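Local atomic coordinates of peptidylprolyl Isomerase (Naegleria fowleri, PDB entry 6MKE), a protein that probably catalyses cis-trans isomerisation of peptide bonds preceding proline, as other FKBP-type enzymes do, and here holds the macrolide FK506 in its pocket. Residues Gly39-Val44 / Val67-Lys72; Val44-Thr49 / Leu60-Pro65; Gln20-Lys25 / Glu95-Tyr100; Leu81-Met86 / Phe119-Leu124. One frame throughout, in Å; residues are numbered along the deposited sequence. Where two conformers were deposited one is given.

Interaction 1. Residues Gly39-Val44 / Val67-Lys72; sequences GSKVSV and VFTLGK
Val-42 and Phe-68 face each other as the hydrogen-bonded pair of a short antiparallel ladder, Val-42 N giving to Phe-68 O at 2.9 Å and Phe-68 N giving back to Val-42 O at 3.2 Å. Non-hydrogen-bonded pairs flank them: Lys-41 with Thr-69, and Ser-43 with Val-67. Beyond Thr-69 two more backbone bonds join the loop at Gly-39 and Ser-40 to the start of the turn: Leu-70 N reaches Ser-40 O at 2.8 Å and Gly-39 N reaches Leu-70 O at 2.7 Å. CA-H groups add to the grip, Thr-69 CA lying 3.3 Å from Ser-40 O and Val-67 CA 3.2 Å from Val-42 O.

On the face of Val-42 and Phe-68 the groups are apolar. In the conformer described, Val-42 has CG1 anti to the backbone N (chi1 167°) and CG2 beside that nitrogen, 4.2 Å from Leu-70 CB, while CG1 makes a looser contact with the Phe-68 ring. The face of Ser-43 and Val-67 is mixed: in one of its two conformers Ser-43 OG rests 3.4 Å from the methyl Val-67 CG2, and Lys-41 runs alongside Thr-69 before its amine leads off.

Outside the ladder, a type II turn from Thr-69 to Lys-72 is bonded by Glu-74, which takes Thr-69 N and Lys-72 NZ, and by Asp-80, which takes Gly-71 N. Ser-40 OG bonds back to Pro-37 O. Backbone hydrogen bonds therefore carry the joint between strands 41-50 and 66-69, while its apolar face turns Val-42 and Phe-68 inward against Val-83 and Trp-79 of helix 77-84.

Interaction 2. Residues Val44-Thr49 / Leu60-Pro65; sequences VHYTGT and LDRGQP. With FK5 (8-deethyl-8-[but-3-enyl]-ascomycin), chain E.
Tyr-46 and Arg-62 meet through two turned side chains: the tyrosine CG sits between its backbone N and carbonyl carbon (chi1 78°), and the arginine chain bends at chi3 (-73°). The bend lays Arg-62 NH2 3.0 Å from Tyr-46 OH, the hydroxyl lying at the guanidinium edge with the two planes 38° apart. The angle is too poor for a hydrogen bond; both groups instead turn to Asp-57, which bonds Tyr-46 OH and forms a salt bridge with Arg-62 NH1. Asp-57 thus ties the pair together and itself hydrogen-bonds the bound FK506.

The macrolide uses both flat groups. Its C5 lies over one face of the Tyr-46 ring, 3.6 Å from Tyr-46 CZ, and its methyl C44 lies over one face of the guanidinium, 3.6 Å from Arg-62 NH1.

One residue earlier, His-45 runs beside Pro-65, His-45 CE1 to Pro-65 CG 3.9 Å, and Pro-65 CA lies 3.2 Å from Val-44 O. A water donates to Gln-64 O; its link to His-45 ND1 is doubtful. Leu-60 CD1 rests 3.9 Å from Tyr-46 O.

The contact spans strand 41-50 and the loop between strands 55-58 and 66-69. Trp-79 of helix 77-84 and Phe-66 of strand 66-69 meet the Tyr-46 ring edge-to-face, and Leu-124 of strand 117-126 packs against His-45 and Pro-65.

Interaction 3. Residues Gln20-Lys25 / Glu95-Tyr100; sequences QRLKKK and EIPSDY
The guanidinium of Arg-21 and the carboxylate of Asp-99 meet edge to edge, nearly coplanar at 18° apart, in a two-pronged salt bridge. Arg-21 NH1 gives to the syn side of Asp-99 OD1 at 2.9 Å; Arg-21 NH2 to Asp-99 OD2 refines to 2.5 Å, a length too short to be taken literally. The CE2 edge of Tyr-100 lies over one face of the guanidinium, Tyr-100 CE2 3.7 Å from Arg-21 NH2. One face of the phenol ring carries Leu-22 CB in a CH-pi contact, 4.2 Å from the centroid and 7° off the normal. With Asp-99 CG folded between its own N and carbonyl carbon (chi1 59°), both carboxylate oxygens are brought up to the arginine.

Leu-22 spreads over its neighbours: CD2 touches Tyr-100 CD1, and Leu-22 CD1 lies 3.7 Å from Ile-96 CG1. Pro-97 CG lies 3.4 Å from the backbone Arg-21 O, and its ring also borders the guanidinium.

Lys-23 and Glu-95 form the hydrogen-bonded antiparallel pair, with Glu-95 N to Lys-23 O at 3.0 Å and a weak return bond. Their side chains run side by side to a loose salt bridge, Lys-23 NZ to Glu-95 OE1 3.4 Å. A water donates to both Glu-95 OE1 and Arg-21 O.

Asp-19 accepts from Tyr-100 OH and Arg-21 N, and Arg-77 of helix 77-84 makes a cation-pi contact with Tyr-100. The contact thus joins strand 23-26 to the end of strand 91-96: Leu-81 of the helix packs on Leu-22 and Tyr-100, and Ile-96 turns to Trp-79 and Phe-119.

Interaction 4. Residues Leu81-Met86 / Phe119-Leu124; sequences LGVKSM and FEIELL. With FK5 (8-deethyl-8-[but-3-enyl]-ascomycin), chain E.
Met-86, in the loop that follows helix 77-84, crosses Ile-121 at about a right angle where this part of the chain packs on the curled antiparallel sheet of the FKBP fold. The meeting is one of apolar shapes: the sheet offers Ile-121 and Leu-123, two residues apart on strand 117-126 and both directed at segment 81-86, while Met-86 points back at the strand and Val-83 of the helix flanks it.

The methionine runs extended as far as SD (chi2 -178°) and then bends (chi3 61°), so that its methyl settles over the strand backbone, Met-86 CE 3.5 Å from Ile-121 O and 3.9 Å from Leu-123 CB. Its sulfur, Met-86 SD, rides against Ile-121 CG2 at 4.1 Å. Leu-123 CD2 fills the angle at the methionine backbone, 3.6 Å from both Met-86 CB and Met-86 O. Val-83 closes the helix side more loosely, Val-83 CG2 to Ile-121 CD1 4.3 Å. Phe-94 of strand 91-96 borders Met-86 and Ile-121, and Val-42 of strand 41-50 borders Leu-123.

At the pocket end of the strand, Phe-119 presents its ring edge to the bound FK506, Phe-119 CZ 3.7 Å from O3. In segment 81-86 one carbonyl is doubly used: Gly-82 O accepts both Ser-85 N and, at 2.7 Å, Ser-85 OG.

Overall arrangement
Along the chain, interaction 2 is nested inside the loop closed by interaction 1, and both lie inside the loop closed by interaction 3, whose segments alternate with those of interaction 4. All four reach the one antiparallel sheet. Interactions 1 and 2, with centres about 15 Å apart, share Val-44 and strand 41-50. Strand 117-126 of interaction 4 pairs with that strand: Glu-120 and Glu-122 give backbone bonds to Thr-47 and His-45. Interactions 3 and 1 lie across the chain's centre from each other, their centres about 19 Å apart; interactions 3 and 4 touch, centres about 12 Å apart. Strand 117-126 thus runs from the FK506 pocket, at Phe-119, to the helix packing at Ile-121 and Leu-123.

Interaction 1. Residues Gly39-Val44 / Val67-Lys72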
# COMPACT_ATOMS: atom_id res chain seq x y z
N GLY A 39 14.16 -3.02 6.01
CA GLY A 39 15.33 -2.44 5.41
C GLY A 39 15.51 -2.71 3.93
O GLY A 39 16.45 -2.17 3.33
N SER A 40 14.64 -3.52 3.33
CA SER A 40 14.73 -3.79 1.90
C SER A 40 14.34 -2.56 1.10
O SER A 40 13.47 -1.78 1.49
CB SER A 40 13.82 -4.96 1.52
OG SER A 40 14.10 -6.09 2.31
N LYS A 41 15.01 -2.37 -0.04
CA LYS A 41 14.61 -1.38 -1.04
C LYS A 41 13.62 -2.09 -1.96
O LYS A 41 14.02 -2.83 -2.87
CB LYS A 41 15.82 -0.84 -1.79
CG LYS A 41 16.67 0.12 -0.96
CD LYS A 41 17.98 0.48 -1.66
CE LYS A 41 19.05 -0.58 -1.42
NZ LYS A 41 19.50 -0.62 0.00
N VAL A 42 12.34 -1.85 -1.73
CA VAL A 42 11.25 -2.56 -2.38
C VAL A 42 10.80 -1.79 -3.62
O VAL A 42 10.75 -0.55 -3.60
CB VAL A 42 10.09 -2.74 -1.38
CG1 VAL A 42 8.82 -3.18 -2.08
CG2 VAL A 42 10.48 -3.72 -0.29
N SER A 43 10.47 -2.51 -4.69
CA SER A 43 9.98 -1.92 -5.93
C SER A 43 8.55 -2.38 -6.17
O SER A 43 8.27 -3.58 -6.13
CB SER A 43 10.87 -2.31 -7.12
OG SER A 43 12.17 -1.76 -7.00
N VAL A 44 7.65 -1.43 -6.42
CA VAL A 44 6.23 -1.73 -6.58
C VAL A 44 5.62 -0.91 -7.72
O VAL A 44 6.16 0.10 -8.16
CB VAL A 44 5.42 -1.46 -5.29
CG1 VAL A 44 5.99 -2.22 -4.11
CG2 VAL A 44 5.37 0.03 -5.00
N VAL A 67 9.87 3.04 -5.61
CA VAL A 67 10.89 2.41 -4.79
C VAL A 67 10.96 3.13 -3.45
O VAL A 67 11.05 4.36 -3.41
CB VAL A 67 12.27 2.42 -5.48
CG1 VAL A 67 13.33 1.81 -4.58
CG2 VAL A 67 12.19 1.68 -6.81
N PHE A 68 10.91 2.37 -2.36
CA PHE A 68 11.05 2.92 -1.02
C PHE A 68 11.68 1.86 -0.12
O PHE A 68 11.70 0.68 -0.45
CB PHE A 68 9.69 3.38 -0.45
CG PHE A 68 8.81 2.27 0.06
CD1 PHE A 68 8.78 1.95 1.41
CD2 PHE A 68 7.98 1.56 -0.80
CE1 PHE A 68 7.96 0.94 1.89
CE2 PHE A 68 7.16 0.56 -0.33
CZ PHE A 68 7.15 0.24 1.01
N THR A 69 12.21 2.31 1.02
CA THR A 69 12.87 1.43 1.97
C THR A 69 11.86 0.99 3.03
O THR A 69 11.26 1.82 3.71
CB THR A 69 14.07 2.12 2.62
OG1 THR A 69 14.98 2.55 1.60
CG2 THR A 69 14.79 1.16 3.55
N LEU A 70 11.71 -0.33 3.18
CA LEU A 70 10.68 -0.88 4.05
C LEU A 70 11.10 -0.80 5.52
O LEU A 70 12.25 -1.07 5.87
CB LEU A 70 10.41 -2.34 3.67
CG LEU A 70 9.28 -3.07 4.40
CD1 LEU A 70 7.93 -2.45 4.03
CD2 LEU A 70 9.31 -4.55 4.07
N GLY A 71 10.14 -0.42 6.37
CA GLY A 71 10.37 -0.35 7.80
C GLY A 71 11.02 0.92 8.29
O GLY A 71 11.06 1.15 9.51
N LYS A 72 11.53 1.77 7.39
CA LYS A 72 12.20 2.99 7.81
C LYS A 72 11.23 4.05 8.31
O LYS A 72 11.62 4.91 9.11
CB LYS A 72 13.04 3.54 6.65
CG LYS A 72 13.88 4.76 6.98
CD LYS A 72 14.52 5.33 5.73
CE LYS A 72 14.67 6.84 5.83
NZ LYS A 72 14.25 7.52 4.58

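Interaction 2. Residues Val44-Thr49 / Leu60-Pro65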
# COMPACT_ATOMS: atom_id res chain seq x y z
N VAL A 44 7.65 -1.43 -6.42
CA VAL A 44 6.23 -1.73 -6.58
C VAL A 44 5.62 -0.91 -7.72
O VAL A 44 6.16 0.10 -8.16
CB VAL A 44 5.42 -1.46 -5.29
CG1 VAL A 44 5.99 -2.22 -4.11
CG2 VAL A 44 5.37 0.03 -5.00
N HIS A 45 4.47 -1.39 -8.20
CA HIS A 45 3.49 -0.58 -8.90
C HIS A 45 2.35 -0.27 -7.94
O HIS A 45 1.99 -1.09 -7.10
CB HIS A 45 2.93 -1.32 -10.12
CG HIS A 45 3.89 -1.46 -11.26
ND1 HIS A 45 4.82 -0.49 -11.58
CD2 HIS A 45 4.06 -2.45 -12.16
CE1 HIS A 45 5.52 -0.88 -12.62
NE2 HIS A 45 5.09 -2.07 -12.99
N TYR A 46 1.78 0.93 -8.07
CA TYR A 46 0.65 1.25 -7.21
C TYR A 46 -0.31 2.20 -7.91
O TYR A 46 0.05 2.91 -8.85
CB TYR A 46 1.10 1.82 -5.86
CG TYR A 46 1.53 3.27 -5.86
CD1 TYR A 46 0.60 4.30 -5.77
CD2 TYR A 46 2.88 3.60 -5.92
CE1 TYR A 46 1.00 5.62 -5.76
CE2 TYR A 46 3.29 4.92 -5.91
CZ TYR A 46 2.35 5.93 -5.83
OH TYR A 46 2.76 7.24 -5.82
N THR A 47 -1.55 2.19 -7.43
CA THR A 47 -2.59 3.13 -7.82
C THR A 47 -3.40 3.45 -6.58
O THR A 47 -3.89 2.54 -5.91
CB THR A 47 -3.49 2.55 -8.92
OG1 THR A 47 -2.72 2.29 -10.10
CG2 THR A 47 -4.61 3.52 -9.25
N GLY A 48 -3.54 4.73 -6.28
CA GLY A 48 -4.26 5.18 -5.10
C GLY A 48 -5.59 5.81 -5.48
O GLY A 48 -5.66 6.61 -6.42
N THR A 49 -6.64 5.47 -4.73
CA THR A 49 -7.97 6.02 -4.93
C THR A 49 -8.58 6.38 -3.59
O THR A 49 -8.18 5.86 -2.54
CB THR A 49 -8.90 5.04 -5.67
OG1 THR A 49 -8.91 3.78 -4.97
CG2 THR A 49 -8.45 4.82 -7.11
N LEU A 60 2.17 4.30 -12.28
CA LEU A 60 2.14 4.15 -13.73
C LEU A 60 2.16 5.51 -14.43
O LEU A 60 2.68 5.61 -15.55
CB LEU A 60 0.90 3.35 -14.15
CG LEU A 60 0.95 1.84 -13.90
CD1 LEU A 60 0.50 1.49 -12.49
CD2 LEU A 60 0.12 1.10 -14.94
N ASP A 61 1.64 6.55 -13.78
CA ASP A 61 1.67 7.89 -14.37
C ASP A 61 3.09 8.40 -14.59
O ASP A 61 3.29 9.35 -15.35
CB ASP A 61 0.91 8.88 -13.49
CG ASP A 61 -0.57 8.55 -13.40
OD1 ASP A 61 -1.09 7.84 -14.29
OD2 ASP A 61 -1.21 9.01 -12.43
N ARG A 62 4.08 7.79 -13.93
CA ARG A 62 5.48 8.14 -14.14
C ARG A 62 6.25 7.04 -14.87
O ARG A 62 7.47 7.14 -15.01
CB ARG A 62 6.14 8.46 -12.80
CG ARG A 62 5.56 9.73 -12.17
CD ARG A 62 5.99 9.92 -10.72
NE ARG A 62 5.31 8.99 -9.82
CZ ARG A 62 4.06 9.14 -9.39
NH1 ARG A 62 3.34 10.18 -9.78
NH2 ARG A 62 3.53 8.25 -8.57
N GLY A 63 5.55 6.00 -15.32
CA GLY A 63 6.12 5.03 -16.24
C GLY A 63 7.24 4.17 -15.69
O GLY A 63 8.02 3.63 -16.48
N GLN A 64 7.35 4.03 -14.38
CA GLN A 64 8.38 3.21 -13.78
C GLN A 64 7.94 2.83 -12.37
O GLN A 64 7.07 3.50 -11.80
CB GLN A 64 9.73 3.94 -13.75
CG GLN A 64 9.79 5.13 -12.80
CD GLN A 64 11.17 5.75 -12.76
OE1 GLN A 64 12.01 5.50 -13.63
NE2 GLN A 64 11.43 6.56 -11.73
N PRO A 65 8.50 1.77 -11.80
CA PRO A 65 8.08 1.35 -10.46
C PRO A 65 8.42 2.38 -9.40
O PRO A 65 9.32 3.21 -9.56
CB PRO A 65 8.85 0.04 -10.23
CG PRO A 65 9.28 -0.41 -11.59
CD PRO A 65 9.50 0.85 -12.37
C1 FK5 E . 3.52 7.79 0.94
C2 FK5 E . 2.44 7.10 0.11
C3 FK5 E . 2.72 5.61 -0.04
C4 FK5 E . 3.80 5.36 -1.09
C5 FK5 E . 3.45 6.00 -2.41
C6 FK5 E . 3.20 7.49 -2.24
C8 FK5 E . 1.03 8.35 -1.40
C9 FK5 E . 0.68 8.87 -2.80
C10 FK5 E . 0.99 10.34 -3.16
C11 FK5 E . 1.01 11.25 -1.93
C12 FK5 E . 1.75 12.55 -2.24
C13 FK5 E . 3.11 12.30 -2.86
C14 FK5 E . 2.96 11.41 -4.09
C15 FK5 E . 4.26 11.01 -4.75
C16 FK5 E . 5.34 10.52 -3.80
C17 FK5 E . 6.55 9.86 -4.48
C18 FK5 E . 7.59 10.91 -4.91
C19 FK5 E . 8.41 11.51 -3.80
C20 FK5 E . 7.98 12.58 -3.13
C21 FK5 E . 8.63 13.22 -1.93
C22 FK5 E . 7.91 12.69 -0.69
C23 FK5 E . 8.37 11.33 -0.21
C24 FK5 E . 7.41 10.61 0.74
C25 FK5 E . 6.22 9.94 0.04
C26 FK5 E . 5.16 9.49 1.07
C27 FK5 E . 4.61 10.60 1.92
C28 FK5 E . 4.81 10.61 3.24
C29 FK5 E . 4.43 11.66 4.23
C30 FK5 E . 3.83 11.03 5.50
C31 FK5 E . 3.45 12.06 6.54
C32 FK5 E . 4.69 12.86 6.92
C33 FK5 E . 5.29 13.53 5.70
C34 FK5 E . 5.65 12.51 4.62
C35 FK5 E . -0.39 11.54 -1.40
C36 FK5 E . 6.12 9.02 -5.68
C37 FK5 E . 9.69 10.79 -3.48
C38 FK5 E . 8.52 14.75 -2.03
C39 FK5 E . 9.36 15.46 -1.01
C40 FK5 E . 10.65 15.59 -1.05
C41 FK5 E . 6.67 8.77 -0.84
C42 FK5 E . 3.85 11.68 1.20
C43 FK5 E . 4.24 14.28 -2.15
C44 FK5 E . 4.44 12.08 -6.87
C45 FK5 E . 1.57 11.52 7.92
N7 FK5 E . 2.19 7.71 -1.20
O1 FK5 E . 4.11 8.84 0.32
O2 FK5 E . 3.82 7.43 2.04
O3 FK5 E . 0.19 8.52 -0.52
O4 FK5 E . 0.17 8.11 -3.60
O5 FK5 E . 2.29 10.20 -3.70
O6 FK5 E . 0.22 10.94 -4.15
O7 FK5 E . 3.71 13.54 -3.24
O8 FK5 E . 4.73 12.14 -5.48
O9 FK5 E . 7.03 13.30 -0.12
O10 FK5 E . 8.13 9.62 1.46
O11 FK5 E . 2.98 11.44 7.73
O12 FK5 E . 4.37 13.84 7.92
O HOH W 1 4.49 1.89 -11.90

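Interaction 3. Residues Gln20-Lys25 / Glu95-Tyr100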
# COMPACT_ATOMS: atom_id res chain seq x y z
N GLN A 20 -8.06 -4.91 13.01
CA GLN A 20 -8.69 -5.37 11.77
C GLN A 20 -9.07 -4.24 10.82
O GLN A 20 -9.75 -4.50 9.82
CB GLN A 20 -9.93 -6.22 12.05
CG GLN A 20 -9.66 -7.46 12.88
CD GLN A 20 -10.92 -8.27 13.13
OE1 GLN A 20 -11.42 -8.32 14.25
NE2 GLN A 20 -11.43 -8.90 12.08
N ARG A 21 -8.66 -3.00 11.09
CA ARG A 21 -9.07 -1.89 10.24
C ARG A 21 -8.15 -1.69 9.04
O ARG A 21 -8.61 -1.22 7.99
CB ARG A 21 -9.15 -0.61 11.07
CG ARG A 21 -10.28 -0.64 12.09
CD ARG A 21 -10.51 0.70 12.77
NE ARG A 21 -9.34 1.14 13.52
CZ ARG A 21 -8.59 2.18 13.18
NH1 ARG A 21 -8.89 2.90 12.10
NH2 ARG A 21 -7.54 2.51 13.92
N LEU A 22 -6.87 -2.04 9.16
CA LEU A 22 -5.98 -2.12 8.01
C LEU A 22 -6.12 -3.52 7.42
O LEU A 22 -5.84 -4.51 8.09
CB LEU A 22 -4.54 -1.84 8.43
CG LEU A 22 -3.47 -1.79 7.33
CD1 LEU A 22 -3.71 -0.63 6.39
CD2 LEU A 22 -2.08 -1.70 7.96
N LYS A 23 -6.56 -3.59 6.17
CA LYS A 23 -6.88 -4.88 5.57
C LYS A 23 -6.56 -4.86 4.09
O LYS A 23 -6.39 -3.80 3.48
CB LYS A 23 -8.35 -5.25 5.80
CG LYS A 23 -9.32 -4.20 5.30
CD LYS A 23 -10.69 -4.35 5.94
CE LYS A 23 -11.70 -3.43 5.28
NZ LYS A 23 -12.96 -3.33 6.06
N LYS A 24 -6.46 -6.06 3.50
CA LYS A 24 -6.11 -6.18 2.10
C LYS A 24 -6.92 -7.29 1.44
O LYS A 24 -7.41 -8.22 2.09
CB LYS A 24 -4.61 -6.43 1.90
CG LYS A 24 -4.17 -7.84 2.23
CD LYS A 24 -2.72 -8.08 1.82
CE LYS A 24 -2.27 -9.49 2.16
NZ LYS A 24 -0.86 -9.74 1.79
N LYS A 25 -7.05 -7.17 0.12
CA LYS A 25 -7.66 -8.18 -0.74
C LYS A 25 -6.60 -8.67 -1.71
O LYS A 25 -6.06 -7.87 -2.49
CB LYS A 25 -8.85 -7.61 -1.51
CG LYS A 25 -10.22 -8.04 -1.03
CD LYS A 25 -11.28 -7.54 -2.00
CE LYS A 25 -12.68 -7.91 -1.56
NZ LYS A 25 -13.68 -7.52 -2.59
N GLU A 95 -7.14 -1.34 1.99
CA GLU A 95 -7.96 -0.29 2.58
C GLU A 95 -7.20 0.25 3.79
O GLU A 95 -7.02 -0.47 4.78
CB GLU A 95 -9.34 -0.80 2.98
CG GLU A 95 -10.26 0.30 3.50
CD GLU A 95 -11.71 -0.15 3.66
OE1 GLU A 95 -12.18 -0.22 4.81
OE2 GLU A 95 -12.36 -0.42 2.63
N ILE A 96 -6.77 1.50 3.70
CA ILE A 96 -5.91 2.13 4.70
C ILE A 96 -6.70 3.25 5.37
O ILE A 96 -6.97 4.28 4.74
CB ILE A 96 -4.62 2.67 4.06
CG1 ILE A 96 -3.85 1.54 3.35
CG2 ILE A 96 -3.74 3.35 5.11
CD1 ILE A 96 -2.48 1.98 2.85
N PRO A 97 -7.08 3.10 6.64
CA PRO A 97 -7.78 4.19 7.33
C PRO A 97 -6.88 5.40 7.49
O PRO A 97 -5.66 5.34 7.35
CB PRO A 97 -8.15 3.58 8.69
CG PRO A 97 -8.04 2.10 8.50
CD PRO A 97 -6.96 1.90 7.48
N SER A 98 -7.52 6.54 7.80
CA SER A 98 -6.79 7.79 7.93
C SER A 98 -5.70 7.70 8.99
O SER A 98 -4.59 8.22 8.80
CB SER A 98 -7.76 8.93 8.26
OG SER A 98 -8.42 8.70 9.49
N ASP A 99 -5.98 7.05 10.12
CA ASP A 99 -4.94 6.96 11.15
C ASP A 99 -3.82 5.99 10.77
O ASP A 99 -2.85 5.87 11.54
CB ASP A 99 -5.53 6.59 12.51
CG ASP A 99 -6.27 5.27 12.50
OD1 ASP A 99 -6.95 4.97 11.50
OD2 ASP A 99 -6.16 4.53 13.51
N TYR A 100 -3.93 5.30 9.64
CA TYR A 100 -2.82 4.57 9.04
C TYR A 100 -2.25 5.28 7.83
O TYR A 100 -1.42 4.71 7.11
CB TYR A 100 -3.26 3.15 8.66
CG TYR A 100 -3.45 2.23 9.84
CD1 TYR A 100 -2.42 1.40 10.26
CD2 TYR A 100 -4.65 2.21 10.54
CE1 TYR A 100 -2.59 0.56 11.35
CE2 TYR A 100 -4.82 1.36 11.62
CZ TYR A 100 -3.79 0.55 12.02
OH TYR A 100 -3.95 -0.29 13.10
O HOH W 2 -11.06 0.30 7.38

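Interaction 4. Residues Leu81-Met86 / Phe119-Leu124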
# COMPACT_ATOMS: atom_id res chain seq x y z
N LEU A 81 3.25 -1.47 7.05
CA LEU A 81 2.61 -2.69 7.55
C LEU A 81 2.03 -3.53 6.42
O LEU A 81 2.04 -4.76 6.51
CB LEU A 81 1.51 -2.33 8.55
CG LEU A 81 2.00 -1.77 9.88
CD1 LEU A 81 0.82 -1.39 10.76
CD2 LEU A 81 2.90 -2.77 10.57
N GLY A 82 1.53 -2.89 5.36
CA GLY A 82 0.88 -3.63 4.29
C GLY A 82 1.86 -4.37 3.40
O GLY A 82 1.69 -5.56 3.15
N VAL A 83 2.88 -3.66 2.91
CA VAL A 83 3.84 -4.27 1.99
C VAL A 83 4.64 -5.36 2.71
O VAL A 83 4.99 -6.38 2.10
CB VAL A 83 4.76 -3.18 1.40
CG1 VAL A 83 5.91 -3.81 0.60
CG2 VAL A 83 3.95 -2.24 0.53
N LYS A 84 4.92 -5.17 4.00
CA LYS A 84 5.61 -6.20 4.76
C LYS A 84 4.85 -7.52 4.80
O LYS A 84 5.46 -8.57 4.98
CB LYS A 84 5.88 -5.71 6.19
N SER A 85 3.53 -7.48 4.61
CA SER A 85 2.72 -8.70 4.60
C SER A 85 2.64 -9.36 3.23
O SER A 85 2.07 -10.45 3.13
CB SER A 85 1.30 -8.39 5.10
OG SER A 85 0.52 -7.80 4.08
N MET A 86 3.19 -8.74 2.20
CA MET A 86 3.04 -9.23 0.84
C MET A 86 4.15 -10.21 0.46
O MET A 86 5.27 -10.14 0.99
CB MET A 86 3.02 -8.07 -0.15
CG MET A 86 1.99 -6.99 0.16
SD MET A 86 1.97 -5.67 -1.07
CE MET A 86 1.54 -6.58 -2.55
N PHE A 119 -5.44 1.49 -1.96
CA PHE A 119 -4.23 1.32 -2.75
C PHE A 119 -4.20 -0.06 -3.38
O PHE A 119 -4.40 -1.07 -2.70
CB PHE A 119 -2.96 1.50 -1.91
CG PHE A 119 -2.58 2.93 -1.68
CD1 PHE A 119 -1.94 3.66 -2.67
CD2 PHE A 119 -2.84 3.54 -0.47
CE1 PHE A 119 -1.58 4.97 -2.45
CE2 PHE A 119 -2.47 4.85 -0.24
CZ PHE A 119 -1.84 5.57 -1.23
N GLU A 120 -3.95 -0.10 -4.68
CA GLU A 120 -3.67 -1.33 -5.41
C GLU A 120 -2.16 -1.42 -5.59
O GLU A 120 -1.58 -0.65 -6.35
CB GLU A 120 -4.41 -1.33 -6.75
CG GLU A 120 -4.32 -2.62 -7.53
CD GLU A 120 -5.15 -2.56 -8.80
OE1 GLU A 120 -6.39 -2.51 -8.70
OE2 GLU A 120 -4.55 -2.52 -9.89
N ILE A 121 -1.52 -2.35 -4.86
CA ILE A 121 -0.07 -2.46 -4.83
C ILE A 121 0.35 -3.82 -5.39
O ILE A 121 -0.24 -4.85 -5.05
CB ILE A 121 0.47 -2.28 -3.40
CG1 ILE A 121 -0.05 -0.98 -2.78
CG2 ILE A 121 1.99 -2.30 -3.39
CD1 ILE A 121 0.28 -0.84 -1.31
N GLU A 122 1.38 -3.81 -6.23
CA GLU A 122 1.99 -5.04 -6.74
C GLU A 122 3.45 -5.07 -6.33
O GLU A 122 4.23 -4.20 -6.73
CB GLU A 122 1.85 -5.14 -8.26
CG GLU A 122 2.56 -6.35 -8.85
CD GLU A 122 2.43 -6.44 -10.35
OE1 GLU A 122 1.80 -5.55 -10.96
OE2 GLU A 122 2.95 -7.41 -10.94
N LEU A 123 3.82 -6.08 -5.54
CA LEU A 123 5.19 -6.23 -5.05
C LEU A 123 6.03 -6.89 -6.14
O LEU A 123 5.92 -8.09 -6.38
CB LEU A 123 5.20 -7.05 -3.76
CG LEU A 123 6.53 -7.40 -3.10
CD1 LEU A 123 7.46 -6.20 -3.10
CD2 LEU A 123 6.31 -7.88 -1.67
N LEU A 124 6.88 -6.09 -6.80
CA LEU A 124 7.65 -6.58 -7.93
C LEU A 124 8.93 -7.29 -7.49
O LEU A 124 9.20 -8.42 -7.91
CB LEU A 124 8.00 -5.42 -8.87
CG LEU A 124 6.82 -4.65 -9.45
CD1 LEU A 124 7.30 -3.38 -10.14
CD2 LEU A 124 6.03 -5.53 -10.41
C1 FK5 E . 3.52 7.79 0.94
C2 FK5 E . 2.44 7.10 0.11
C3 FK5 E . 2.72 5.61 -0.04
C4 FK5 E . 3.80 5.36 -1.09
C5 FK5 E . 3.45 6.00 -2.41
C6 FK5 E . 3.20 7.49 -2.24
C8 FK5 E . 1.03 8.35 -1.40
C9 FK5 E . 0.68 8.87 -2.80
C10 FK5 E . 0.99 10.34 -3.16
C11 FK5 E . 1.01 11.25 -1.93
C12 FK5 E . 1.75 12.55 -2.24
C13 FK5 E . 3.11 12.30 -2.86
C14 FK5 E . 2.96 11.41 -4.09
C15 FK5 E . 4.26 11.01 -4.75
C16 FK5 E . 5.34 10.52 -3.80
C17 FK5 E . 6.55 9.86 -4.48
C18 FK5 E . 7.59 10.91 -4.91
C19 FK5 E . 8.41 11.51 -3.80
C20 FK5 E . 7.98 12.58 -3.13
C21 FK5 E . 8.63 13.22 -1.93
C22 FK5 E . 7.91 12.69 -0.69
C23 FK5 E . 8.37 11.33 -0.21
C24 FK5 E . 7.41 10.61 0.74
C25 FK5 E . 6.22 9.94 0.04
C26 FK5 E . 5.16 9.49 1.07
C27 FK5 E . 4.61 10.60 1.92
C28 FK5 E . 4.81 10.61 3.24
C29 FK5 E . 4.43 11.66 4.23
C30 FK5 E . 3.83 11.03 5.50
C31 FK5 E . 3.45 12.06 6.54
C32 FK5 E . 4.69 12.86 6.92
C33 FK5 E . 5.29 13.53 5.70
C34 FK5 E . 5.65 12.51 4.62
C35 FK5 E . -0.39 11.54 -1.40
C36 FK5 E . 6.12 9.02 -5.68
C37 FK5 E . 9.69 10.79 -3.48
C38 FK5 E . 8.52 14.75 -2.03
C39 FK5 E . 9.36 15.46 -1.01
C40 FK5 E . 10.65 15.59 -1.05
C41 FK5 E . 6.67 8.77 -0.84
C42 FK5 E . 3.85 11.68 1.20
C43 FK5 E . 4.24 14.28 -2.15
C44 FK5 E . 4.44 12.08 -6.87
C45 FK5 E . 1.57 11.52 7.92
N7 FK5 E . 2.19 7.71 -1.20
O1 FK5 E . 4.11 8.84 0.32
O2 FK5 E . 3.82 7.43 2.04
O3 FK5 E . 0.19 8.52 -0.52
O4 FK5 E . 0.17 8.11 -3.60
O5 FK5 E . 2.29 10.20 -3.70
O6 FK5 E . 0.22 10.94 -4.15
O7 FK5 E . 3.71 13.54 -3.24
O8 FK5 E . 4.73 12.14 -5.48
O9 FK5 E . 7.03 13.30 -0.12
O10 FK5 E . 8.13 9.62 1.46
O11 FK5 E . 2.98 11.44 7.73
O12 FK5 E . 4.37 13.84 7.92